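Local coordinates for protein aminopeptidase C (Lactobacillus rhamnosus, PDB 4K7C) that probably acts as a papain-like cysteine aminopeptidase of the bleomycin hydrolase type, removing residues from the amino ends of peptides, at residues V321-D326 with D405-Q410; T300-A305 with A399-F404; V46-T51 with I331-I336; T369-V374 with T379-E384. All blocks are in the same frame, centred on the assembly; numbering follows the deposited sequence.

Interaction 1. Residues V321-D326 with D405-Q410; sequences VGQSSD and DQFVYQ
Gln323 lies across one face of the Phe407 ring, and the contact rests mainly on this CH-pi packing. Gln323 CB stands 3.5 Å from the ring centroid of Phe407, only 8° off the normal, while CG of Gln323 settles 3.6 Å from Phe407 CE1. A bend at chi2 (-75°) turns the Gln323 side chain so that its amide is almost parallel to the ring, the two planes 8° apart. Gln406 CB sits over the centre of the opposite face, so the phenyl group is sandwiched between aliphatic carbons of two glutamines. A lighter touch comes from Ser324 CB, which meets Phe407 CE2 obliquely at 4.2 Å.

Polar bonds serve the loop rather than cross the contact. Ser325 OG donates to Val321 O over 2.6 Å, in the carbonyl plane, tying the ends of the turn together, and the Gln323 amide finds its polar partner in Glu359.

Phe407 ends helix 401-407 and also packs on Arg354 of helix 351-356. Immediately afterwards the chain enters strand 408-414, where Tyr409 and Gln410 both face Gly318 in a classic beta bulge against strand 315-319.

Interaction 2. Residues T300-A305 with A399-F404; sequences TFKDLA and ASDAWF
Helix 298-310 runs past the first turn of helix 401-407, the backbones coming nearest at CA of Lys302 and CA of Phe404, 8.8 Å apart. The Lys302 side chain makes two kinds of contact there. Its CG rests 3.4 Å from CE2 of Phe404, the lysine stem and the phenylalanine running antiparallel alongside one another. Further out, a bend at chi3 (68°) in an otherwise extended chain carries the ammonium group to Asp401, where NZ of Lys302 forms a salt bridge 2.8 Å long with OD2 of Asp401. It arrives on the syn side, 17° out of the carboxylate plane. The same nitrogen is also bridged to Asp405, one helical turn further on. Next to the lysine stem the two phenylalanines meet, Phe404 CE2 reaching the edge of the Phe301 ring, 3.6 Å from CE2 of Phe301. Phe404 is stacked on Trp381 as well. Ser400 caps the helix, its OG accepting from Trp403 N at 3.1 Å.

With a methionine in place of Lys302, Asp401 and Asp405 would probably both lose the positive charge that they share. Asp401 OD1 is further gripped by Trp381 NE1, so the carboxylate has a separate partner for each oxygen. Its place at the helix N-terminus would be expected to stabilise its negative charge, and the lysine joins that polar end to an aromatic core.

Interaction 3. Residues V46-T51 with I331-I336; sequences VAMTPT and ILDTNI
An Asx turn built on Asp333, at the head of the type I turn 333-336, meets Met48, the residue that follows helix 42-47. Met48 is present as selenomethionine. Its side chain comes across that of Asp333 at about a right angle, and CG of Met48 lies 3.6 Å from OD2 of Asp333. Selenium and the terminal methyl stay close to the same oxygen, Met48 CE being 4.1 Å from Asp333 OD2, because the chain is bent at chi2 (-69°) and again at chi3 instead of extending past the aspartate. The other neighbour is Ile331, whose CG2 methyl touches Met48 CG at 3.9 Å.

The carboxylate of Asp333 is buried, yet both its oxygens are satisfied. OD1 of Asp333 accepts from Asn335 N over 3.1 Å in a nearly straight bond (170° at the hydrogen), met from above the carboxylate plane, and it is also bonded to Ser400 OG. OD2 pairs with Ser44 OG from helix 42-47. The group is thus held in place by its own turn and by two other elements, while the methionine adds an apolar flank. Ile336 N, donating to Asp333 O at 3.0 Å, closes the turn.

At the end of helix 42-47 and just beyond it, Val46 and Thr49 pack on Ser158 of the second subunit. Met48 also packs on Val398 and Ser400 of strand 396-400, the parallel neighbour of strand 331-332, and Ile331 touches Ser44 and Lys45 of helix 42-47.

Interaction 4. Residues T369-V374 with T379-E384; sequences TGVDLV and TKWKVE
Val371 and Trp381 form the tight centre of this antiparallel hairpin, a non-hydrogen-bonded pair with CA atoms 4.3 Å apart. Their side chains lie side by side, and CG2 of Val371, anti to the backbone N, sits over the six-membered ring of Trp381, 3.6 Å from its centroid and 11° off the normal. Backbone bonds flank the pair, Asp372 N to Lys380 O (2.9 Å) and Lys382 N to Gly370 O (2.9 Å), with Thr369 N to Lys382 O (2.8 Å) next out.

The face carrying Asp372, Lys380 and Lys382 is looser and watered. One water joins Thr369 OG1 to Lys382 NZ, which is also salt-bridged to Glu55 OE2; a second gives a proton to Asp372 OD2 at 3.1 Å and bonds Thr379 OG1. Asp372 OD1 is bonded to Ser53 N. Asp372 OD2 and Lys380 NZ stay 4.5 Å apart, short of a salt bridge; the lysine NZ is bonded instead to Thr49 O and Ala47 O.

Replacing Trp381 by a leucine would probably leave Val371 without its aromatic cover and Asp401 OD1 without the indole donor. Glu229 of the second subunit comes close to Asp372 OD2, a like-charge pair that Lys380 would probably offset in part.

Overall arrangement
Interactions 2 and 4 are the closest pair, centres about 9 Å apart, joined where Trp381 N bonds Ala399 O (2.8 Å) between adjacent antiparallel strands. Interaction 3 attaches on the other edge of strand 396-400, Ser400 N meeting Leu332 O at 2.8 Å. Interaction 1 shares helix 401-407 with interaction 2 and is tied to it by Trp403 NE1 on Gln323 O (2.8 Å). It reaches interaction 3 through Ser324 OG and Asp333 O, 2.7 Å apart, but does not touch interaction 4, whose nearest atoms are about 6 Å off. All lie in or against the strand-rich part of what is probably a papain-like fold, which in that family carries the catalytic histidine. Interactions 3 and 4 additionally face the second subunit.

Interaction 1. Residues V321-D326 with D405-Q410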
loop_
_atom_site.group_PDB
_atom_site.type_symbol
_atom_site.label_atom_id
_atom_site.label_comp_id
_atom_site.label_asym_id
_atom_site.label_seq_id
_atom_site.Cartn_x
_atom_site.Cartn_y
_atom_site.Cartn_z
ATOM N N VAL A 321 30.737 0.712 -6.195
ATOM C CA VAL A 321 29.861 1.043 -5.102
ATOM C C VAL A 321 29.219 -0.206 -4.473
ATOM O O VAL A 321 28.856 -0.149 -3.317
ATOM C CB VAL A 321 28.761 1.990 -5.600
ATOM C CG1 VAL A 321 27.728 1.269 -6.506
ATOM C CG2 VAL A 321 28.127 2.736 -4.460
ATOM N N GLY A 322 29.142 -1.289 -5.243
ATOM C CA GLY A 322 28.596 -2.581 -4.767
ATOM C C GLY A 322 29.478 -3.333 -3.813
ATOM O O GLY A 322 29.010 -4.219 -3.176
ATOM N N GLN A 323 30.736 -2.922 -3.689
ATOM C CA GLN A 323 31.671 -3.534 -2.705
ATOM C C GLN A 323 31.422 -3.001 -1.318
ATOM O O GLN A 323 31.366 -1.773 -1.114
ATOM C CB GLN A 323 33.088 -3.231 -3.084
ATOM C CG GLN A 323 33.494 -3.868 -4.392
ATOM C CD GLN A 323 33.757 -5.391 -4.320
ATOM O OE1 GLN A 323 33.848 -5.987 -3.238
ATOM N NE2 GLN A 323 33.933 -5.989 -5.459
ATOM N N SER A 324 31.266 -3.915 -0.345
ATOM C CA SER A 324 31.365 -3.576 1.100
ATOM C C SER A 324 30.563 -2.315 1.424
ATOM O O SER A 324 30.995 -1.332 2.015
ATOM C CB SER A 324 32.855 -3.586 1.530
ATOM O OG SER A 324 33.002 -3.368 2.891
ATOM N N SER A 325 29.277 -2.397 1.060
ATOM C CA SER A 325 28.410 -1.284 1.126
ATOM C C SER A 325 26.991 -1.624 1.587
ATOM O O SER A 325 26.424 -2.607 1.191
ATOM C CB SER A 325 28.329 -0.535 -0.235
ATOM O OG SER A 325 27.862 -1.393 -1.224
ATOM N N ASP A 326 26.419 -0.740 2.378
ATOM C CA ASP A 326 24.982 -0.804 2.664
ATOM C C ASP A 326 24.381 0.395 1.851
ATOM O O ASP A 326 24.500 1.540 2.252
ATOM C CB ASP A 326 24.677 -0.634 4.144
ATOM C CG ASP A 326 23.197 -0.629 4.461
ATOM O OD1 ASP A 326 22.370 -0.189 3.598
ATOM O OD2 ASP A 326 22.844 -0.988 5.627
ATOM N N ASP A 405 40.402 3.747 -0.047
ATOM C CA ASP A 405 41.666 3.097 -0.460
ATOM C C ASP A 405 41.467 1.938 -1.379
ATOM O O ASP A 405 42.201 1.709 -2.325
ATOM C CB ASP A 405 42.521 2.670 0.763
ATOM C CG ASP A 405 43.108 3.832 1.527
ATOM O OD1 ASP A 405 42.991 4.997 1.088
ATOM O OD2 ASP A 405 43.669 3.591 2.622
ATOM N N GLN A 406 40.494 1.107 -1.047
ATOM C CA GLN A 406 40.302 -0.095 -1.770
ATOM C C GLN A 406 39.473 0.072 -3.024
ATOM O O GLN A 406 39.752 -0.551 -4.040
ATOM C CB GLN A 406 39.578 -1.154 -0.892
ATOM C CG GLN A 406 40.260 -1.760 0.329
ATOM C CD GLN A 406 41.658 -2.230 0.035
ATOM O OE1 GLN A 406 41.950 -2.923 -0.946
ATOM N NE2 GLN A 406 42.527 -1.828 0.876
ATOM N N PHE A 407 38.403 0.889 -2.968
ATOM C CA PHE A 407 37.357 0.799 -3.944
ATOM C C PHE A 407 37.122 2.054 -4.800
ATOM O O PHE A 407 36.315 2.017 -5.732
ATOM C CB PHE A 407 35.999 0.321 -3.331
ATOM C CG PHE A 407 36.114 -1.023 -2.691
ATOM C CD1 PHE A 407 36.560 -2.117 -3.434
ATOM C CD2 PHE A 407 35.974 -1.182 -1.343
ATOM C CE1 PHE A 407 36.708 -3.378 -2.827
ATOM C CE2 PHE A 407 36.137 -2.432 -0.736
ATOM C CZ PHE A 407 36.508 -3.526 -1.493
ATOM N N VAL A 408 37.834 3.113 -4.489
ATOM C CA VAL A 408 37.847 4.275 -5.397
ATOM C C VAL A 408 38.998 4.143 -6.405
ATOM O O VAL A 408 40.178 3.939 -5.984
ATOM C CB VAL A 408 38.010 5.556 -4.638
ATOM C CG1 VAL A 408 38.205 6.828 -5.583
ATOM C CG2 VAL A 408 36.841 5.774 -3.705
ATOM N N TYR A 409 38.655 4.277 -7.687
ATOM C CA TYR A 409 39.594 4.139 -8.770
ATOM C C TYR A 409 39.881 5.421 -9.554
ATOM O O TYR A 409 40.916 5.448 -10.209
ATOM C CB TYR A 409 39.172 3.104 -9.750
ATOM C CG TYR A 409 38.981 1.700 -9.128
ATOM C CD1 TYR A 409 40.050 0.904 -8.907
ATOM C CD2 TYR A 409 37.706 1.203 -8.824
ATOM C CE1 TYR A 409 39.953 -0.348 -8.319
ATOM C CE2 TYR A 409 37.593 -0.098 -8.290
ATOM C CZ TYR A 409 38.720 -0.871 -8.051
ATOM O OH TYR A 409 38.607 -2.137 -7.513
ATOM N N GLN A 410 39.028 6.438 -9.437
ATOM C CA GLN A 410 39.188 7.645 -10.234
ATOM C C GLN A 410 38.690 8.878 -9.519
ATOM O O GLN A 410 37.679 8.819 -8.819
ATOM C CB GLN A 410 38.347 7.522 -11.478
ATOM C CG GLN A 410 38.679 6.416 -12.420
ATOM C CD GLN A 410 37.817 6.555 -13.635
ATOM O OE1 GLN A 410 37.908 5.782 -14.625
ATOM N NE2 GLN A 410 36.931 7.532 -13.557
#

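Interaction 2. Residues T300-A305 with A399-F404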
loop_
_atom_site.group_PDB
_atom_site.type_symbol
_atom_site.label_atom_id
_atom_site.label_comp_id
_atom_site.label_asym_id
_atom_site.label_seq_id
_atom_site.Cartn_x
_atom_site.Cartn_y
_atom_site.Cartn_z
ATOM N N THR A 300 48.954 10.224 -3.016
ATOM C CA THR A 300 49.006 11.435 -3.888
ATOM C C THR A 300 47.584 11.720 -4.435
ATOM O O THR A 300 47.074 12.837 -4.362
ATOM C CB THR A 300 49.947 11.205 -5.083
ATOM O OG1 THR A 300 51.293 10.803 -4.661
ATOM C CG2 THR A 300 50.036 12.433 -5.963
ATOM N N PHE A 301 46.918 10.643 -4.831
ATOM C CA PHE A 301 45.526 10.703 -5.349
ATOM C C PHE A 301 44.665 11.343 -4.280
ATOM O O PHE A 301 43.903 12.310 -4.548
ATOM C CB PHE A 301 45.150 9.200 -5.644
ATOM C CG PHE A 301 43.814 8.941 -6.212
ATOM C CD1 PHE A 301 43.696 8.477 -7.529
ATOM C CD2 PHE A 301 42.695 8.908 -5.389
ATOM C CE1 PHE A 301 42.487 8.105 -8.061
ATOM C CE2 PHE A 301 41.464 8.585 -5.925
ATOM C CZ PHE A 301 41.331 8.137 -7.237
ATOM N N LYS A 302 44.706 10.766 -3.068
ATOM C CA LYS A 302 43.872 11.291 -1.983
ATOM C C LYS A 302 44.238 12.726 -1.574
ATOM O O LYS A 302 43.372 13.562 -1.254
ATOM C CB LYS A 302 43.954 10.366 -0.758
ATOM C CG LYS A 302 43.104 9.146 -0.872
ATOM C CD LYS A 302 43.549 7.979 0.029
ATOM C CE LYS A 302 43.349 8.289 1.473
ATOM N NZ LYS A 302 43.877 7.281 2.411
ATOM N N ASP A 303 45.545 13.019 -1.496
ATOM C CA ASP A 303 45.963 14.411 -1.155
ATOM C C ASP A 303 45.467 15.459 -2.118
ATOM O O ASP A 303 45.064 16.503 -1.694
ATOM C CB ASP A 303 47.471 14.506 -1.086
ATOM C CG ASP A 303 48.036 13.836 0.178
ATOM O OD1 ASP A 303 47.285 13.604 1.162
ATOM O OD2 ASP A 303 49.267 13.608 0.173
ATOM N N LEU A 304 45.414 15.126 -3.423
ATOM C CA LEU A 304 44.776 16.005 -4.418
ATOM C C LEU A 304 43.318 16.224 -4.214
ATOM O O LEU A 304 42.833 17.343 -4.279
ATOM C CB LEU A 304 44.975 15.463 -5.839
ATOM C CG LEU A 304 46.440 15.354 -6.316
ATOM C CD1 LEU A 304 46.558 14.579 -7.544
ATOM C CD2 LEU A 304 47.085 16.720 -6.524
ATOM N N ALA A 305 42.578 15.136 -3.897
ATOM C CA ALA A 305 41.179 15.304 -3.570
ATOM C C ALA A 305 40.933 16.206 -2.397
ATOM O O ALA A 305 40.036 17.050 -2.451
ATOM C CB ALA A 305 40.480 13.941 -3.367
ATOM N N ALA A 399 31.787 7.406 3.075
ATOM C CA ALA A 399 32.736 6.362 2.707
ATOM C C ALA A 399 33.885 6.451 3.684
ATOM O O ALA A 399 34.398 7.580 3.937
ATOM C CB ALA A 399 33.292 6.550 1.324
ATOM N N SER A 400 34.252 5.314 4.289
ATOM C CA SER A 400 35.366 5.310 5.195
ATOM C C SER A 400 36.665 5.487 4.365
ATOM O O SER A 400 36.725 5.172 3.172
ATOM C CB SER A 400 35.464 4.001 6.056
ATOM O OG SER A 400 35.827 2.900 5.261
ATOM N N ASP A 401 37.718 5.969 5.037
ATOM C CA ASP A 401 38.993 6.117 4.361
ATOM C C ASP A 401 39.521 4.734 3.917
ATOM O O ASP A 401 40.078 4.580 2.822
ATOM C CB ASP A 401 39.990 6.848 5.254
ATOM C CG ASP A 401 41.126 7.393 4.426
ATOM O OD1 ASP A 401 40.781 8.077 3.475
ATOM O OD2 ASP A 401 42.313 7.029 4.663
ATOM N N ALA A 402 39.304 3.667 4.721
ATOM C CA ALA A 402 39.698 2.335 4.234
ATOM C C ALA A 402 38.987 1.896 2.985
ATOM O O ALA A 402 39.576 1.221 2.107
ATOM C CB ALA A 402 39.555 1.301 5.365
ATOM N N TRP A 403 37.681 2.196 2.928
ATOM C CA TRP A 403 36.906 1.909 1.759
ATOM C C TRP A 403 37.429 2.663 0.548
ATOM O O TRP A 403 37.522 2.094 -0.508
ATOM C CB TRP A 403 35.400 2.215 1.967
ATOM C CG TRP A 403 34.467 1.615 0.923
ATOM C CD1 TRP A 403 33.772 0.438 1.023
ATOM C CD2 TRP A 403 34.115 2.165 -0.362
ATOM N NE1 TRP A 403 32.985 0.244 -0.089
ATOM C CE2 TRP A 403 33.180 1.292 -0.949
ATOM C CE3 TRP A 403 34.518 3.299 -1.056
ATOM C CZ2 TRP A 403 32.647 1.492 -2.215
ATOM C CZ3 TRP A 403 33.937 3.527 -2.312
ATOM C CH2 TRP A 403 33.033 2.620 -2.876
ATOM N N PHE A 404 37.694 3.934 0.717
ATOM C CA PHE A 404 38.214 4.804 -0.399
ATOM C C PHE A 404 39.516 4.150 -0.938
ATOM O O PHE A 404 39.678 3.962 -2.133
ATOM C CB PHE A 404 38.532 6.171 0.239
ATOM C CG PHE A 404 38.878 7.230 -0.740
ATOM C CD1 PHE A 404 38.008 8.278 -0.906
ATOM C CD2 PHE A 404 40.025 7.159 -1.562
ATOM C CE1 PHE A 404 38.279 9.290 -1.819
ATOM C CE2 PHE A 404 40.300 8.201 -2.487
ATOM C CZ PHE A 404 39.405 9.258 -2.574
#

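Interaction 3. Residues V46-T51 with I331-I336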
loop_
_atom_site.group_PDB
_atom_site.type_symbol
_atom_site.label_atom_id
_atom_site.label_comp_id
_atom_site.label_asym_id
_atom_site.label_seq_id
_atom_site.Cartn_x
_atom_site.Cartn_y
_atom_site.Cartn_z
ATOM N N VAL A 46 28.300 3.346 13.912
ATOM C CA VAL A 46 28.787 4.333 14.854
ATOM C C VAL A 46 29.941 5.183 14.269
ATOM O O VAL A 46 29.895 6.422 14.364
ATOM C CB VAL A 46 29.101 3.687 16.218
ATOM C CG1 VAL A 46 29.811 4.626 17.186
ATOM C CG2 VAL A 46 27.785 3.084 16.803
ATOM N N ALA A 47 30.928 4.531 13.674
ATOM C CA ALA A 47 32.114 5.203 13.128
ATOM C C ALA A 47 31.767 6.103 11.975
ATOM O O ALA A 47 32.464 7.050 11.730
ATOM C CB ALA A 47 33.158 4.156 12.699
HETATM N N MSE A 48 30.704 5.780 11.255
HETATM C CA MSE A 48 30.340 6.433 9.961
HETATM C C MSE A 48 29.299 7.502 10.126
HETATM O O MSE A 48 28.584 7.865 9.197
HETATM C CB MSE A 48 29.974 5.409 8.942
HETATM C CG MSE A 48 31.137 4.469 8.631
HETATM SE SE MSE A 48 32.554 5.507 7.664
HETATM C CE MSE A 48 33.976 5.409 9.003
ATOM N N THR A 49 29.177 8.072 11.308
ATOM C CA THR A 49 28.217 9.163 11.472
ATOM C C THR A 49 28.605 10.289 10.522
ATOM O O THR A 49 29.787 10.551 10.306
ATOM C CB THR A 49 28.208 9.773 12.863
ATOM O OG1 THR A 49 29.513 10.283 13.111
ATOM C CG2 THR A 49 27.750 8.751 13.867
ATOM N N PRO A 50 27.610 10.907 9.895
ATOM C CA PRO A 50 27.899 11.832 8.781
ATOM C C PRO A 50 28.278 13.239 9.287
ATOM O O PRO A 50 27.496 14.170 9.154
ATOM C CB PRO A 50 26.580 11.787 7.997
ATOM C CG PRO A 50 25.547 11.628 9.062
ATOM C CD PRO A 50 26.170 10.580 9.962
ATOM N N THR A 51 29.431 13.328 9.960
ATOM C CA THR A 51 29.984 14.598 10.349
ATOM C C THR A 51 31.364 14.763 9.730
ATOM O O THR A 51 32.184 13.872 9.850
ATOM C CB THR A 51 30.115 14.693 11.885
ATOM O OG1 THR A 51 28.848 14.375 12.461
ATOM C CG2 THR A 51 30.548 16.078 12.290
ATOM N N ILE A 331 26.237 3.626 3.592
ATOM C CA ILE A 331 27.501 3.486 4.248
ATOM C C ILE A 331 28.405 2.606 3.374
ATOM O O ILE A 331 28.049 1.439 3.023
ATOM C CB ILE A 331 27.292 2.806 5.632
ATOM C CG1 ILE A 331 26.466 3.654 6.571
ATOM C CG2 ILE A 331 28.662 2.526 6.259
ATOM C CD1 ILE A 331 26.001 2.988 7.844
ATOM N N LEU A 332 29.566 3.173 3.019
ATOM C CA LEU A 332 30.553 2.513 2.226
ATOM C C LEU A 332 31.762 2.344 3.174
ATOM O O LEU A 332 32.500 3.298 3.419
ATOM C CB LEU A 332 30.919 3.397 1.026
ATOM C CG LEU A 332 29.814 3.975 0.139
ATOM C CD1 LEU A 332 30.275 4.794 -1.083
ATOM C CD2 LEU A 332 28.925 2.869 -0.331
ATOM N N ASP A 333 31.951 1.170 3.746
ATOM C CA ASP A 333 32.944 0.992 4.776
ATOM C C ASP A 333 33.325 -0.491 4.691
ATOM O O ASP A 333 32.461 -1.397 4.653
ATOM C CB ASP A 333 32.428 1.396 6.205
ATOM C CG ASP A 333 33.491 1.294 7.307
ATOM O OD1 ASP A 333 34.712 0.992 7.001
ATOM O OD2 ASP A 333 33.056 1.475 8.492
ATOM N N THR A 334 34.646 -0.728 4.616
ATOM C CA THR A 334 35.201 -2.071 4.712
ATOM C C THR A 334 34.708 -2.807 5.988
ATOM O O THR A 334 34.697 -4.008 5.990
ATOM C CB THR A 334 36.721 -2.039 4.715
ATOM O OG1 THR A 334 37.153 -1.162 5.734
ATOM C CG2 THR A 334 37.256 -1.603 3.398
ATOM N N ASN A 335 34.295 -2.075 7.025
ATOM C CA ASN A 335 33.791 -2.675 8.270
ATOM C C ASN A 335 32.259 -2.854 8.340
ATOM O O ASN A 335 31.781 -3.417 9.368
ATOM C CB ASN A 335 34.285 -1.904 9.554
ATOM C CG ASN A 335 35.798 -1.913 9.694
ATOM O OD1 ASN A 335 36.451 -0.861 10.122
ATOM N ND2 ASN A 335 36.387 -3.022 9.380
ATOM N N ILE A 336 31.522 -2.447 7.315
ATOM C CA ILE A 336 30.049 -2.489 7.389
ATOM C C ILE A 336 29.524 -3.896 7.522
ATOM O O ILE A 336 28.487 -4.108 8.187
ATOM C CB ILE A 336 29.346 -1.625 6.317
ATOM C CG1 ILE A 336 27.876 -1.497 6.610
ATOM C CG2 ILE A 336 29.495 -2.261 4.911
ATOM C CD1 ILE A 336 27.542 -0.811 7.900
#

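Interaction 4. Residues T369-V374 with T379-E384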
loop_
_atom_site.group_PDB
_atom_site.type_symbol
_atom_site.label_atom_id
_atom_site.label_comp_id
_atom_site.label_asym_id
_atom_site.label_seq_id
_atom_site.Cartn_x
_atom_site.Cartn_y
_atom_site.Cartn_z
ATOM N N THR A 369 31.942 15.656 -1.543
ATOM C CA THR A 369 31.501 16.997 -1.069
ATOM C C THR A 369 31.940 17.349 0.337
ATOM O O THR A 369 31.569 18.369 0.864
ATOM C CB THR A 369 29.987 17.213 -1.231
ATOM O OG1 THR A 369 29.278 16.452 -0.232
ATOM C CG2 THR A 369 29.492 16.841 -2.707
ATOM N N GLY A 370 32.858 16.563 0.872
ATOM C CA GLY A 370 33.310 16.740 2.259
ATOM C C GLY A 370 34.294 15.635 2.581
ATOM O O GLY A 370 34.386 14.618 1.865
ATOM N N VAL A 371 35.068 15.901 3.628
ATOM C CA VAL A 371 36.073 14.972 4.193
ATOM C C VAL A 371 36.295 15.344 5.610
ATOM O O VAL A 371 36.322 16.528 5.918
ATOM C CB VAL A 371 37.408 14.920 3.343
ATOM C CG1 VAL A 371 38.173 16.254 3.394
ATOM C CG2 VAL A 371 38.210 13.693 3.734
ATOM N N ASP A 372 36.299 14.354 6.506
ATOM C CA ASP A 372 36.569 14.547 7.916
ATOM C C ASP A 372 38.047 14.268 8.045
ATOM O O ASP A 372 38.556 13.121 7.780
ATOM C CB ASP A 372 35.775 13.552 8.785
ATOM C CG ASP A 372 35.667 13.986 10.227
ATOM O OD1 ASP A 372 35.658 15.197 10.496
ATOM O OD2 ASP A 372 35.514 13.094 11.097
ATOM N N LEU A 373 38.710 15.296 8.577
ATOM C CA LEU A 373 40.162 15.196 8.847
ATOM C C LEU A 373 40.392 15.224 10.364
ATOM O O LEU A 373 39.995 16.177 11.037
ATOM C CB LEU A 373 40.851 16.422 8.214
ATOM C CG LEU A 373 40.805 16.531 6.703
ATOM C CD1 LEU A 373 41.578 17.820 6.325
ATOM C CD2 LEU A 373 41.369 15.340 5.971
ATOM N N VAL A 374 40.970 14.161 10.900
ATOM C CA VAL A 374 41.262 14.017 12.330
ATOM C C VAL A 374 42.777 13.773 12.447
ATOM O O VAL A 374 43.352 12.903 11.766
ATOM C CB VAL A 374 40.519 12.826 12.978
ATOM C CG1 VAL A 374 40.810 12.768 14.494
ATOM C CG2 VAL A 374 39.001 12.956 12.821
ATOM N N THR A 379 39.335 10.452 7.749
ATOM C CA THR A 379 38.708 9.215 8.320
ATOM C C THR A 379 37.503 8.717 7.507
ATOM O O THR A 379 37.150 7.520 7.560
ATOM C CB THR A 379 38.319 9.500 9.789
ATOM O OG1 THR A 379 37.423 10.601 9.825
ATOM C CG2 THR A 379 39.556 9.819 10.612
ATOM N N LYS A 380 36.837 9.682 6.873
ATOM C CA LYS A 380 35.612 9.466 6.152
ATOM C C LYS A 380 35.350 10.648 5.211
ATOM O O LYS A 380 35.875 11.714 5.415
ATOM C CB LYS A 380 34.392 9.215 7.055
ATOM C CG LYS A 380 34.163 10.208 8.136
ATOM C CD LYS A 380 33.251 9.701 9.247
ATOM C CE LYS A 380 33.004 10.751 10.325
ATOM N NZ LYS A 380 32.169 10.061 11.342
ATOM N N TRP A 381 34.601 10.338 4.139
ATOM C CA TRP A 381 34.380 11.216 3.008
ATOM C C TRP A 381 32.880 11.308 2.816
ATOM O O TRP A 381 32.122 10.300 2.941
ATOM C CB TRP A 381 34.964 10.611 1.750
ATOM C CG TRP A 381 36.454 10.341 1.844
ATOM C CD1 TRP A 381 37.039 9.264 2.420
ATOM C CD2 TRP A 381 37.503 11.095 1.221
ATOM N NE1 TRP A 381 38.436 9.367 2.339
ATOM C CE2 TRP A 381 38.729 10.489 1.600
ATOM C CE3 TRP A 381 37.533 12.330 0.490
ATOM C CZ2 TRP A 381 39.964 11.003 1.217
ATOM C CZ3 TRP A 381 38.750 12.802 0.060
ATOM C CH2 TRP A 381 39.953 12.163 0.446
ATOM N N LYS A 382 32.432 12.522 2.492
ATOM C CA LYS A 382 31.041 12.786 2.239
ATOM C C LYS A 382 30.757 12.663 0.754
ATOM O O LYS A 382 31.457 13.242 -0.121
ATOM C CB LYS A 382 30.610 14.151 2.748
ATOM C CG LYS A 382 29.158 14.501 2.502
ATOM C CD LYS A 382 28.761 15.855 3.081
ATOM C CE LYS A 382 27.237 15.943 3.141
ATOM N NZ LYS A 382 26.737 17.326 3.261
ATOM N N VAL A 383 29.699 11.938 0.444
ATOM C CA VAL A 383 29.445 11.510 -0.939
ATOM C C VAL A 383 28.054 11.913 -1.407
ATOM O O VAL A 383 27.024 11.488 -0.835
ATOM C CB VAL A 383 29.605 9.983 -1.085
ATOM C CG1 VAL A 383 29.250 9.467 -2.499
ATOM C CG2 VAL A 383 30.984 9.659 -0.765
ATOM N N GLU A 384 28.004 12.720 -2.442
ATOM C CA GLU A 384 26.724 13.009 -3.066
ATOM C C GLU A 384 26.356 11.945 -4.044
ATOM O O GLU A 384 27.060 11.713 -5.044
ATOM C CB GLU A 384 26.695 14.408 -3.788
ATOM C CG GLU A 384 25.335 14.650 -4.480
ATOM C CD GLU A 384 25.275 15.978 -5.196
ATOM O OE1 GLU A 384 26.363 16.582 -5.348
ATOM O OE2 GLU A 384 24.206 16.321 -5.721
HETATM O O HOH W 1 27.878 18.489 0.922
HETATM O O HOH W 2 36.243 10.298 12.306
#